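Local coordinates for protein CyaB (Pseudomonas aeruginosa, PDB 3R5G) that probably makes cyclic AMP from ATP through the class III adenylyl cyclase catalytic domain, the part of the longer membrane protein contained here, at residues 67-72 against 130-135; 9-14 against 79-84; 45-50 against 62-67; 146-149 against 154-157. All blocks are in the same frame, centred on the assembly; numbering follows the deposited sequence.

Contact 1 of 4, residues 67-72 against 130-135; sequences GDPSTQ and MDYTII
Tyr132 OH donates a hydrogen bond to Asp68 OD2 at 2.5 Å, a short bond that joins the loop after strand 61-66 to strand 129-135. The two side chains come from opposite directions across the gap between two well-separated backbones: even the nearest pair of CA atoms, those of Asp68 and Ile134, is 9.7 Å apart, and the long tyrosine makes up most of the distance to the short aspartate. Tyr132 swings its ring out with CG anti to the backbone N (chi1 -172°), and the phenol oxygen arrives on the syn lone pair of OD2. Carboxylate and ring lie nearly coplanar, their planes 18° apart, and Asp68 OD2 sits at the ring edge, 3.2 Å from Tyr132 CE2.

Pro69 adds a light apolar touch, its CG 4.4 Å from Tyr132 CE2. The peptide bond before it is cis, which proline tolerates far better than other residues.

The other carboxylate oxygen, Asp68 OD1, forms a salt bridge with Lys8 of strand 6-18. Strand 129-135 itself pairs with strand 118-124, and near this contact Ile135 packs on Leu32 of the second subunit. With one oxygen facing a phenol and the other a lysine, the buried carboxylate has both oxygens engaged, which would probably favour its charged form and strengthen its hold on the tyrosine.

Contact 2 of 4, residues 9-14 against 79-84; sequences KLTVFF and VAAVSM
Strand 9-14 and helix 79-84 run almost parallel, their axes 8.5 Å apart at closest approach and 9° apart in direction, with Thr11 facing Ala81 at the nearest CA pair. That separation suits small groups in the middle, and there Thr11 CG2 meets Ala81 CB at 3.4 Å, tighter than usual for two carbons. The threonine directs its methyl at the helix by holding CG2 anti to the backbone N, while its hydroxyl turns to Thr116 in the neighbouring strand 109-116, so a single beta-branched residue serves helix and sheet together.

One turn further along, Met84 answers Phe13. The terminal methyl CE of Met84 lies over the Phe13 ring face, 3.5 Å from the centroid and 14° off the normal, a CH-pi contact. Behind it, SD stands 5.2 Å from the same centroid, making this also a Met-aromatic contact. The helix belongs to the alpha/beta fold of class III cyclase domains, where helices pack on a central sheet; here 74-100 packs on strands 6-18, 61-66 and 109-116, and Phe66 of strand 61-66 touches both Ala81 and Met84. The methionine chain leaves its helix extended and bends at chi3 (70°), which brings CE back over the phenylalanine.

Contact 3 of 4, residues 45-50 against 62-67; sequences KIALKY and VMVFFG
Val64 is the first residue of strand 62-66 to touch helix 45-50: its CG2 meets Ala47 CB at 4.2 Å, a loose apolar contact between a branched side chain and a small one. Alanine suits the spot, since the CA atoms of this pair lie only 7.3 Å apart. Alternation along the strand then turns Phe65 to the other side of the sheet, where it packs on Leu10 and Ile134.

Phe66 comes back to the helix side. With CG held beside the backbone N (chi1 -69°), its ring turns an edge to Tyr50 O, which lies in the ring plane 3.4 Å from Phe66 CE1 and nearly on the line from the ring centre through that carbon. The same carbon is 4.4 Å from Tyr50 CB. Tyr50 starts toward the strand, but its ring leads away to helix 74-100, and its hydroxyl is hydrogen-bonded to Leu197 O. Helix 29-50 leads through strand 53-58 into strand 61-66 and packs on this antiparallel hairpin.

The C-H of CE1, slightly positive, points almost straight at the partly negative carbonyl oxygen, so the approach is probably mildly favourable electrostatically in an otherwise apolar, buried contact.

Contact 4 of 4, residues 146-149 against 154-157; sequences ESAS and ILIS
This is a short-range apolar contact in which Leu155 of strand 154-157 packs on Ser149 and Ala148 at the end of helix 137-148, with four residues between the segments making the turn from helix to sheet. The leucine holds its CG anti to the carbonyl carbon (chi1 -69°), which aims the branched end at the helix terminus, and its CD1 comes within 3.5 Å of Ser149 CA. The leucine branch point, Leu155 CG, lies 3.6 Å from Ser149 CB, so the serine is met on its carbon side. Ala148 contributes at the margin, its CB 4.3 Å from Leu155 CD1; a small residue fits beside the leucine methyl there.

Ser149 is the first residue to leave helical backbone angles, and its hydroxyl is turned back to the helix. With chi1 at 67°, Ser149 OG sits between the backbone N and the carbonyl carbon and donates to Glu146 O at 2.6 Å, tilted 22° from the carbonyl plane. Ser149 N donates to Glu146 O as well, at 3.1 Å, so one carbonyl of the last turn takes two bonds from a single residue. Outside the pair, Ser149 O accepts a hydrogen bond from Arg111 of strand 109-116, which runs parallel to strand 154-157. At the C-terminal end of strand 154-157, Ser157 is the N-cap of helix 158-164.

Ser149 uses its hydroxyl for a carbonyl at the helix end and its CA and CB for Leu155, allowing a polar residue to be buried against an aliphatic one.

All four contacts belong to one cyclase catalytic domain and reach the same mixed sheet. Contacts 2 and 3 are the closest pair, with centres about 8 Å apart, because strands 6-18 and 61-66 are neighbours in that sheet; along the chain, contact 3 forms wholly between the two segments of contact 2. Contact 1 takes over at Gly67, which it shares with contact 3, and its Ile134 packs on residues of both. Contact 4 comes last in sequence, about 21 Å from contact 1 between centres, and lies across the chain's centre from contact 3. Contacts 2, 3 and 4 join helices 74-100, 29-50 and 137-148 to the sheet, while contact 1 joins a loop to strand 129-135.

Contact 1 of 4, residues 67-72 against 130-135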
loop_
_atom_site.group_PDB
_atom_site.type_symbol
_atom_site.label_atom_id
_atom_site.label_comp_id
_atom_site.label_asym_id
_atom_site.label_seq_id
_atom_site.Cartn_x
_atom_site.Cartn_y
_atom_site.Cartn_z
ATOM N N GLY A 67 8.617 -12.096 -13.761
ATOM C CA GLY A 67 9.892 -12.798 -13.531
ATOM C C GLY A 67 9.682 -13.952 -12.525
ATOM O O GLY A 67 10.652 -14.687 -12.285
ATOM N N ASP A 68 8.522 -14.047 -11.936
ATOM C CA ASP A 68 8.235 -15.143 -11.003
ATOM C C ASP A 68 6.715 -15.265 -11.043
ATOM O O ASP A 68 6.032 -14.249 -11.068
ATOM C CB ASP A 68 8.744 -14.834 -9.573
ATOM C CG ASP A 68 8.262 -15.901 -8.592
ATOM O OD1 ASP A 68 9.073 -16.782 -8.352
ATOM O OD2 ASP A 68 7.156 -15.835 -8.061
ATOM N N PRO A 69 6.135 -16.527 -10.940
ATOM C CA PRO A 69 6.862 -17.780 -10.810
ATOM C C PRO A 69 7.611 -18.259 -12.021
ATOM O O PRO A 69 8.531 -19.108 -11.889
ATOM C CB PRO A 69 5.676 -18.787 -10.525
ATOM C CG PRO A 69 4.631 -18.040 -9.796
ATOM C CD PRO A 69 4.750 -16.643 -10.574
ATOM N N SER A 70 7.292 -17.732 -13.213
ATOM C CA SER A 70 8.024 -18.076 -14.397
ATOM C C SER A 70 8.688 -16.796 -14.905
ATOM O O SER A 70 8.327 -15.707 -14.481
ATOM C CB SER A 70 7.120 -18.662 -15.485
ATOM O OG SER A 70 6.183 -17.658 -15.914
ATOM N N THR A 71 9.560 -16.963 -15.867
ATOM C CA THR A 71 10.289 -15.860 -16.481
ATOM C C THR A 71 10.538 -16.103 -17.940
ATOM O O THR A 71 10.826 -17.234 -18.393
ATOM C CB THR A 71 11.619 -15.587 -15.725
ATOM O OG1 THR A 71 12.355 -14.536 -16.356
ATOM C CG2 THR A 71 12.542 -16.866 -15.705
ATOM N N GLN A 72 10.441 -15.033 -18.731
ATOM C CA GLN A 72 10.961 -14.961 -20.111
ATOM C C GLN A 72 12.421 -14.451 -20.253
ATOM O O GLN A 72 12.816 -14.172 -21.383
ATOM C CB GLN A 72 9.992 -14.109 -20.923
ATOM C CG GLN A 72 8.489 -14.627 -20.787
ATOM C CD GLN A 72 7.521 -13.985 -21.835
ATOM O OE1 GLN A 72 7.952 -13.436 -22.816
ATOM N NE2 GLN A 72 6.220 -14.216 -21.670
ATOM N N MET A 130 -1.932 -15.792 4.937
ATOM C CA MET A 130 -0.679 -15.957 4.250
ATOM C C MET A 130 -0.831 -15.592 2.746
ATOM O O MET A 130 -1.849 -15.913 2.104
ATOM C CB MET A 130 -0.327 -17.428 4.371
ATOM C CG MET A 130 1.116 -17.672 4.469
ATOM S SD MET A 130 1.711 -17.226 6.142
ATOM C CE MET A 130 3.388 -17.613 5.690
ATOM N N ASP A 131 0.181 -14.929 2.174
ATOM C CA ASP A 131 0.151 -14.658 0.745
ATOM C C ASP A 131 1.503 -14.785 0.075
ATOM O O ASP A 131 2.568 -14.525 0.637
ATOM C CB ASP A 131 -0.504 -13.343 0.443
ATOM C CG ASP A 131 -1.970 -13.345 0.811
ATOM O OD1 ASP A 131 -2.823 -13.892 0.021
ATOM O OD2 ASP A 131 -2.254 -12.841 1.929
ATOM N N TYR A 132 1.448 -15.224 -1.183
ATOM C CA TYR A 132 2.657 -15.307 -1.998
ATOM C C TYR A 132 2.888 -13.934 -2.606
ATOM O O TYR A 132 1.982 -13.406 -3.269
ATOM C CB TYR A 132 2.311 -16.257 -3.177
ATOM C CG TYR A 132 3.469 -16.568 -3.953
ATOM C CD1 TYR A 132 4.401 -17.537 -3.525
ATOM C CD2 TYR A 132 3.744 -15.853 -5.117
ATOM C CE1 TYR A 132 5.512 -17.832 -4.258
ATOM C CE2 TYR A 132 4.820 -16.147 -5.873
ATOM C CZ TYR A 132 5.743 -17.111 -5.469
ATOM O OH TYR A 132 6.854 -17.474 -6.149
ATOM N N THR A 133 4.024 -13.301 -2.293
ATOM C CA THR A 133 4.187 -11.851 -2.640
ATOM C C THR A 133 5.664 -11.518 -2.610
ATOM O O THR A 133 6.508 -12.403 -2.527
ATOM C CB THR A 133 3.325 -10.988 -1.735
ATOM O OG1 THR A 133 3.415 -9.570 -2.071
ATOM C CG2 THR A 133 3.712 -11.229 -0.266
ATOM N N ILE A 134 6.039 -10.232 -2.758
ATOM C CA ILE A 134 7.436 -9.834 -2.910
ATOM C C ILE A 134 7.673 -8.642 -2.014
ATOM O O ILE A 134 6.730 -7.847 -1.701
ATOM C CB ILE A 134 7.725 -9.419 -4.415
ATOM C CG1 ILE A 134 6.704 -8.354 -4.913
ATOM C CG2 ILE A 134 7.537 -10.707 -5.310
ATOM C CD1 ILE A 134 7.114 -7.743 -6.375
ATOM N N ILE A 135 8.932 -8.554 -1.606
ATOM C CA ILE A 135 9.391 -7.426 -0.780
ATOM C C ILE A 135 10.814 -7.018 -1.182
ATOM O O ILE A 135 11.579 -7.789 -1.798
ATOM C CB ILE A 135 9.336 -7.832 0.711
ATOM C CG1 ILE A 135 10.317 -8.975 1.002
ATOM C CG2 ILE A 135 7.970 -8.152 1.187
ATOM C CD1 ILE A 135 10.371 -9.419 2.568
#

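Contact 2 of 4, residues 9-14 against 79-84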
loop_
_atom_site.group_PDB
_atom_site.type_symbol
_atom_site.label_atom_id
_atom_site.label_comp_id
_atom_site.label_asym_id
_atom_site.label_seq_id
_atom_site.Cartn_x
_atom_site.Cartn_y
_atom_site.Cartn_z
ATOM N N LYS A 9 15.434 -11.577 -9.992
ATOM C CA LYS A 9 15.332 -10.259 -10.758
ATOM C C LYS A 9 13.888 -10.237 -11.277
ATOM O O LYS A 9 13.470 -11.127 -12.023
ATOM C CB LYS A 9 16.298 -10.269 -11.898
ATOM C CG LYS A 9 16.217 -8.834 -12.597
ATOM C CD LYS A 9 17.351 -8.711 -13.542
ATOM C CE LYS A 9 18.605 -8.210 -12.891
ATOM N NZ LYS A 9 19.561 -7.915 -14.032
ATOM N N LEU A 10 13.124 -9.232 -10.874
ATOM C CA LEU A 10 11.756 -9.034 -11.290
ATOM C C LEU A 10 11.604 -7.642 -11.890
ATOM O O LEU A 10 12.350 -6.757 -11.554
ATOM C CB LEU A 10 10.821 -9.140 -10.123
ATOM C CG LEU A 10 10.915 -10.366 -9.214
ATOM C CD1 LEU A 10 9.862 -10.249 -8.131
ATOM C CD2 LEU A 10 10.636 -11.575 -10.007
ATOM N N THR A 11 10.588 -7.496 -12.754
ATOM C CA THR A 11 10.047 -6.140 -13.068
ATOM C C THR A 11 8.763 -6.038 -12.281
ATOM O O THR A 11 7.847 -6.889 -12.369
ATOM C CB THR A 11 9.934 -5.931 -14.572
ATOM O OG1 THR A 11 11.226 -5.931 -15.162
ATOM C CG2 THR A 11 9.304 -4.491 -14.859
ATOM N N VAL A 12 8.647 -4.946 -11.556
ATOM C CA VAL A 12 7.542 -4.689 -10.633
ATOM C C VAL A 12 6.750 -3.456 -11.041
ATOM O O VAL A 12 7.376 -2.439 -11.405
ATOM C CB VAL A 12 8.031 -4.458 -9.142
ATOM C CG1 VAL A 12 6.897 -4.161 -8.218
ATOM C CG2 VAL A 12 8.926 -5.653 -8.705
ATOM N N PHE A 13 5.422 -3.563 -11.110
ATOM C CA PHE A 13 4.530 -2.543 -11.653
ATOM C C PHE A 13 3.540 -2.175 -10.559
ATOM O O PHE A 13 2.948 -3.063 -9.892
ATOM C CB PHE A 13 3.768 -3.237 -12.829
ATOM C CG PHE A 13 2.608 -2.463 -13.291
ATOM C CD1 PHE A 13 2.751 -1.649 -14.448
ATOM C CD2 PHE A 13 1.356 -2.499 -12.623
ATOM C CE1 PHE A 13 1.647 -0.944 -14.933
ATOM C CE2 PHE A 13 0.216 -1.731 -13.130
ATOM C CZ PHE A 13 0.367 -0.954 -14.282
ATOM N N PHE A 14 3.368 -0.852 -10.357
ATOM C CA PHE A 14 2.304 -0.343 -9.570
ATOM C C PHE A 14 1.495 0.651 -10.321
ATOM O O PHE A 14 2.069 1.454 -11.078
ATOM C CB PHE A 14 2.817 0.416 -8.286
ATOM C CG PHE A 14 3.343 -0.489 -7.187
ATOM C CD1 PHE A 14 4.601 -0.956 -7.221
ATOM C CD2 PHE A 14 2.484 -0.917 -6.149
ATOM C CE1 PHE A 14 5.118 -1.730 -6.171
ATOM C CE2 PHE A 14 2.961 -1.809 -5.172
ATOM C CZ PHE A 14 4.310 -2.144 -5.148
ATOM N N VAL A 79 9.992 -5.825 -20.955
ATOM C CA VAL A 79 9.167 -5.406 -22.083
ATOM C C VAL A 79 7.688 -5.773 -21.809
ATOM O O VAL A 79 6.775 -4.997 -22.124
ATOM C CB VAL A 79 9.643 -6.042 -23.360
ATOM C CG1 VAL A 79 8.683 -5.819 -24.531
ATOM C CG2 VAL A 79 11.013 -5.404 -23.677
ATOM N N ALA A 80 7.431 -7.004 -21.281
ATOM C CA ALA A 80 6.058 -7.369 -21.024
ATOM C C ALA A 80 5.335 -6.451 -20.000
ATOM O O ALA A 80 4.169 -5.993 -20.215
ATOM C CB ALA A 80 6.010 -8.855 -20.537
ATOM N N ALA A 81 6.095 -6.078 -18.919
ATOM C CA ALA A 81 5.484 -5.259 -17.889
ATOM C C ALA A 81 5.170 -3.880 -18.523
ATOM O O ALA A 81 4.146 -3.334 -18.241
ATOM C CB ALA A 81 6.493 -5.037 -16.750
ATOM N N VAL A 82 6.119 -3.282 -19.215
ATOM C CA VAL A 82 5.836 -1.901 -19.743
ATOM C C VAL A 82 4.771 -1.938 -20.816
ATOM O O VAL A 82 3.956 -0.995 -20.898
ATOM C CB VAL A 82 7.156 -1.347 -20.217
ATOM C CG1 VAL A 82 7.042 0.111 -20.816
ATOM C CG2 VAL A 82 8.084 -1.175 -18.995
ATOM N N SER A 83 4.788 -2.972 -21.669
ATOM C CA SER A 83 3.769 -3.119 -22.719
ATOM C C SER A 83 2.431 -3.293 -22.083
ATOM O O SER A 83 1.433 -2.742 -22.591
ATOM C CB SER A 83 4.120 -4.307 -23.670
ATOM O OG SER A 83 5.387 -4.069 -24.271
ATOM N N MET A 84 2.320 -4.033 -20.954
ATOM C CA MET A 84 1.077 -4.133 -20.223
ATOM C C MET A 84 0.613 -2.747 -19.772
ATOM O O MET A 84 -0.569 -2.367 -19.935
ATOM C CB MET A 84 1.342 -5.090 -19.081
ATOM C CG MET A 84 0.139 -5.209 -18.179
ATOM S SD MET A 84 0.419 -5.914 -16.558
ATOM C CE MET A 84 1.359 -4.484 -15.888
#

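Contact 3 of 4, residues 45-50 against 62-67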
loop_
_atom_site.group_PDB
_atom_site.type_symbol
_atom_site.label_atom_id
_atom_site.label_comp_id
_atom_site.label_asym_id
_atom_site.label_seq_id
_atom_site.Cartn_x
_atom_site.Cartn_y
_atom_site.Cartn_z
ATOM N N LYS A 45 -7.600 -8.746 -16.444
ATOM C CA LYS A 45 -7.545 -9.391 -17.702
ATOM C C LYS A 45 -6.326 -8.964 -18.549
ATOM O O LYS A 45 -5.702 -9.779 -19.158
ATOM C CB LYS A 45 -8.796 -9.035 -18.503
ATOM C CG LYS A 45 -10.084 -9.664 -17.879
ATOM C CD LYS A 45 -11.198 -9.510 -18.833
ATOM C CE LYS A 45 -12.345 -10.379 -18.312
ATOM N NZ LYS A 45 -13.716 -9.808 -18.458
ATOM N N ILE A 46 -6.019 -7.649 -18.531
ATOM C CA ILE A 46 -4.812 -7.226 -19.238
ATOM C C ILE A 46 -3.490 -7.765 -18.649
ATOM O O ILE A 46 -2.647 -8.240 -19.385
ATOM C CB ILE A 46 -4.766 -5.669 -19.324
ATOM C CG1 ILE A 46 -6.020 -5.144 -20.006
ATOM C CG2 ILE A 46 -3.467 -5.219 -20.068
ATOM C CD1 ILE A 46 -6.235 -3.659 -20.053
ATOM N N ALA A 47 -3.378 -7.795 -17.315
ATOM C CA ALA A 47 -2.200 -8.373 -16.713
ATOM C C ALA A 47 -2.083 -9.851 -17.059
ATOM O O ALA A 47 -0.989 -10.284 -17.380
ATOM C CB ALA A 47 -2.246 -8.209 -15.179
ATOM N N LEU A 48 -3.219 -10.606 -17.057
ATOM C CA LEU A 48 -3.112 -12.050 -17.456
ATOM C C LEU A 48 -2.602 -12.195 -18.913
ATOM O O LEU A 48 -1.684 -12.980 -19.174
ATOM C CB LEU A 48 -4.473 -12.790 -17.288
ATOM C CG LEU A 48 -4.586 -14.277 -17.851
ATOM C CD1 LEU A 48 -3.767 -15.404 -17.073
ATOM C CD2 LEU A 48 -6.098 -14.706 -17.997
ATOM N N LYS A 49 -3.149 -11.364 -19.815
ATOM C CA LYS A 49 -2.791 -11.416 -21.224
ATOM C C LYS A 49 -1.254 -11.224 -21.446
ATOM O O LYS A 49 -0.588 -11.852 -22.259
ATOM C CB LYS A 49 -3.544 -10.336 -21.983
ATOM C CG LYS A 49 -2.996 -10.155 -23.333
ATOM C CD LYS A 49 -3.596 -8.888 -23.959
ATOM C CE LYS A 49 -4.687 -9.219 -24.972
ATOM N NZ LYS A 49 -5.730 -8.161 -24.962
ATOM N N TYR A 50 -0.677 -10.295 -20.658
ATOM C CA TYR A 50 0.684 -10.025 -20.765
ATOM C C TYR A 50 1.633 -10.898 -19.948
ATOM O O TYR A 50 2.858 -10.750 -20.051
ATOM C CB TYR A 50 0.929 -8.519 -20.364
ATOM C CG TYR A 50 0.623 -7.597 -21.560
ATOM C CD1 TYR A 50 1.618 -7.313 -22.563
ATOM C CD2 TYR A 50 -0.703 -7.072 -21.720
ATOM C CE1 TYR A 50 1.243 -6.531 -23.675
ATOM C CE2 TYR A 50 -1.039 -6.319 -22.850
ATOM C CZ TYR A 50 -0.021 -6.025 -23.771
ATOM O OH TYR A 50 -0.398 -5.306 -24.886
ATOM N N VAL A 62 -3.082 -1.240 -8.094
ATOM C CA VAL A 62 -2.807 -2.557 -8.625
ATOM C C VAL A 62 -1.305 -2.835 -8.605
ATOM O O VAL A 62 -0.494 -1.989 -8.970
ATOM C CB VAL A 62 -3.211 -2.598 -10.076
ATOM C CG1 VAL A 62 -2.759 -3.808 -10.846
ATOM C CG2 VAL A 62 -4.741 -2.444 -10.248
ATOM N N MET A 63 -0.838 -3.990 -8.140
ATOM C CA MET A 63 0.543 -4.386 -8.086
ATOM C C MET A 63 0.681 -5.669 -8.906
ATOM O O MET A 63 -0.103 -6.617 -8.666
ATOM C CB MET A 63 0.845 -4.663 -6.631
ATOM C CG MET A 63 2.195 -5.037 -6.391
ATOM S SD MET A 63 2.433 -5.498 -4.597
ATOM C CE MET A 63 4.056 -6.184 -4.791
ATOM N N VAL A 64 1.573 -5.696 -9.870
ATOM C CA VAL A 64 1.817 -6.841 -10.765
ATOM C C VAL A 64 3.295 -7.035 -10.838
ATOM O O VAL A 64 4.049 -6.022 -10.811
ATOM C CB VAL A 64 1.234 -6.593 -12.156
ATOM C CG1 VAL A 64 1.516 -7.791 -13.126
ATOM C CG2 VAL A 64 -0.273 -6.184 -12.050
ATOM N N PHE A 65 3.791 -8.274 -10.866
ATOM C CA PHE A 65 5.189 -8.448 -11.119
ATOM C C PHE A 65 5.485 -9.458 -12.196
ATOM O O PHE A 65 4.621 -10.345 -12.464
ATOM C CB PHE A 65 5.972 -8.694 -9.830
ATOM C CG PHE A 65 5.500 -9.924 -9.062
ATOM C CD1 PHE A 65 6.063 -11.171 -9.310
ATOM C CD2 PHE A 65 4.607 -9.769 -8.061
ATOM C CE1 PHE A 65 5.671 -12.309 -8.463
ATOM C CE2 PHE A 65 4.186 -10.871 -7.209
ATOM C CZ PHE A 65 4.713 -12.148 -7.469
ATOM N N PHE A 66 6.648 -9.343 -12.783
ATOM C CA PHE A 66 7.083 -10.252 -13.860
ATOM C C PHE A 66 8.439 -10.825 -13.517
ATOM O O PHE A 66 9.326 -10.137 -13.012
ATOM C CB PHE A 66 7.198 -9.476 -15.184
ATOM C CG PHE A 66 5.899 -9.036 -15.734
ATOM C CD1 PHE A 66 5.327 -9.664 -16.871
ATOM C CD2 PHE A 66 5.216 -7.929 -15.167
ATOM C CE1 PHE A 66 4.060 -9.127 -17.352
ATOM C CE2 PHE A 66 3.987 -7.463 -15.626
ATOM C CZ PHE A 66 3.418 -8.036 -16.693
ATOM N N GLY A 67 8.617 -12.096 -13.761
ATOM C CA GLY A 67 9.892 -12.798 -13.531
ATOM C C GLY A 67 9.682 -13.952 -12.525
ATOM O O GLY A 67 10.652 -14.687 -12.285
#

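Contact 4 of 4, residues 146-149 against 154-157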
loop_
_atom_site.group_PDB
_atom_site.type_symbol
_atom_site.label_atom_id
_atom_site.label_comp_id
_atom_site.label_asym_id
_atom_site.label_seq_id
_atom_site.Cartn_x
_atom_site.Cartn_y
_atom_site.Cartn_z
ATOM N N GLU A 146 5.555 5.244 -8.865
ATOM C CA GLU A 146 4.181 5.435 -9.095
ATOM C C GLU A 146 3.710 6.714 -8.341
ATOM O O GLU A 146 2.957 7.519 -8.923
ATOM C CB GLU A 146 3.466 4.165 -8.672
ATOM C CG GLU A 146 1.976 4.188 -8.921
ATOM C CD GLU A 146 1.181 4.411 -7.658
ATOM O OE1 GLU A 146 1.577 5.227 -6.852
ATOM O OE2 GLU A 146 0.163 3.699 -7.347
ATOM N N SER A 147 4.231 6.904 -7.134
ATOM C CA SER A 147 3.744 8.056 -6.291
ATOM C C SER A 147 4.182 9.360 -6.953
ATOM O O SER A 147 3.459 10.376 -6.840
ATOM C CB SER A 147 4.335 8.052 -4.890
ATOM O OG SER A 147 3.623 7.096 -4.190
ATOM N N ALA A 148 5.296 9.312 -7.653
ATOM C CA ALA A 148 5.892 10.513 -8.304
ATOM C C ALA A 148 5.304 10.790 -9.651
ATOM O O ALA A 148 5.504 11.874 -10.255
ATOM C CB ALA A 148 7.377 10.292 -8.449
ATOM N N SER A 149 4.659 9.798 -10.246
ATOM C CA SER A 149 4.181 9.945 -11.606
ATOM C C SER A 149 2.969 10.869 -11.623
ATOM O O SER A 149 2.208 11.010 -10.644
ATOM C CB SER A 149 3.869 8.526 -12.202
ATOM O OG SER A 149 2.778 7.975 -11.506
ATOM N N ILE A 154 3.593 6.882 -17.400
ATOM C CA ILE A 154 4.222 5.682 -16.963
ATOM C C ILE A 154 5.674 6.058 -16.722
ATOM O O ILE A 154 6.472 6.356 -17.679
ATOM C CB ILE A 154 4.200 4.630 -18.081
ATOM C CG1 ILE A 154 2.801 4.339 -18.407
ATOM C CG2 ILE A 154 4.921 3.356 -17.606
ATOM C CD1 ILE A 154 2.586 3.355 -19.632
ATOM N N LEU A 155 6.066 5.953 -15.484
ATOM C CA LEU A 155 7.458 6.298 -15.114
ATOM C C LEU A 155 8.263 5.055 -14.858
ATOM O O LEU A 155 7.758 4.135 -14.123
ATOM C CB LEU A 155 7.568 7.136 -13.835
ATOM C CG LEU A 155 7.056 8.566 -13.928
ATOM C CD1 LEU A 155 7.495 9.356 -12.663
ATOM C CD2 LEU A 155 7.749 9.240 -15.108
ATOM N N ILE A 156 9.472 4.892 -15.377
ATOM C CA ILE A 156 10.272 3.721 -15.157
ATOM C C ILE A 156 11.668 4.152 -14.703
ATOM O O ILE A 156 12.105 5.322 -14.960
ATOM C CB ILE A 156 10.407 2.926 -16.491
ATOM C CG1 ILE A 156 11.181 3.651 -17.628
ATOM C CG2 ILE A 156 9.012 2.560 -16.956
ATOM C CD1 ILE A 156 11.522 2.774 -18.842
ATOM N N SER A 157 12.373 3.272 -14.068
ATOM C CA SER A 157 13.770 3.509 -13.654
ATOM C C SER A 157 14.708 3.211 -14.782
ATOM O O SER A 157 14.388 2.697 -15.862
ATOM C CB SER A 157 14.036 2.627 -12.454
ATOM O OG SER A 157 14.068 1.261 -12.942
#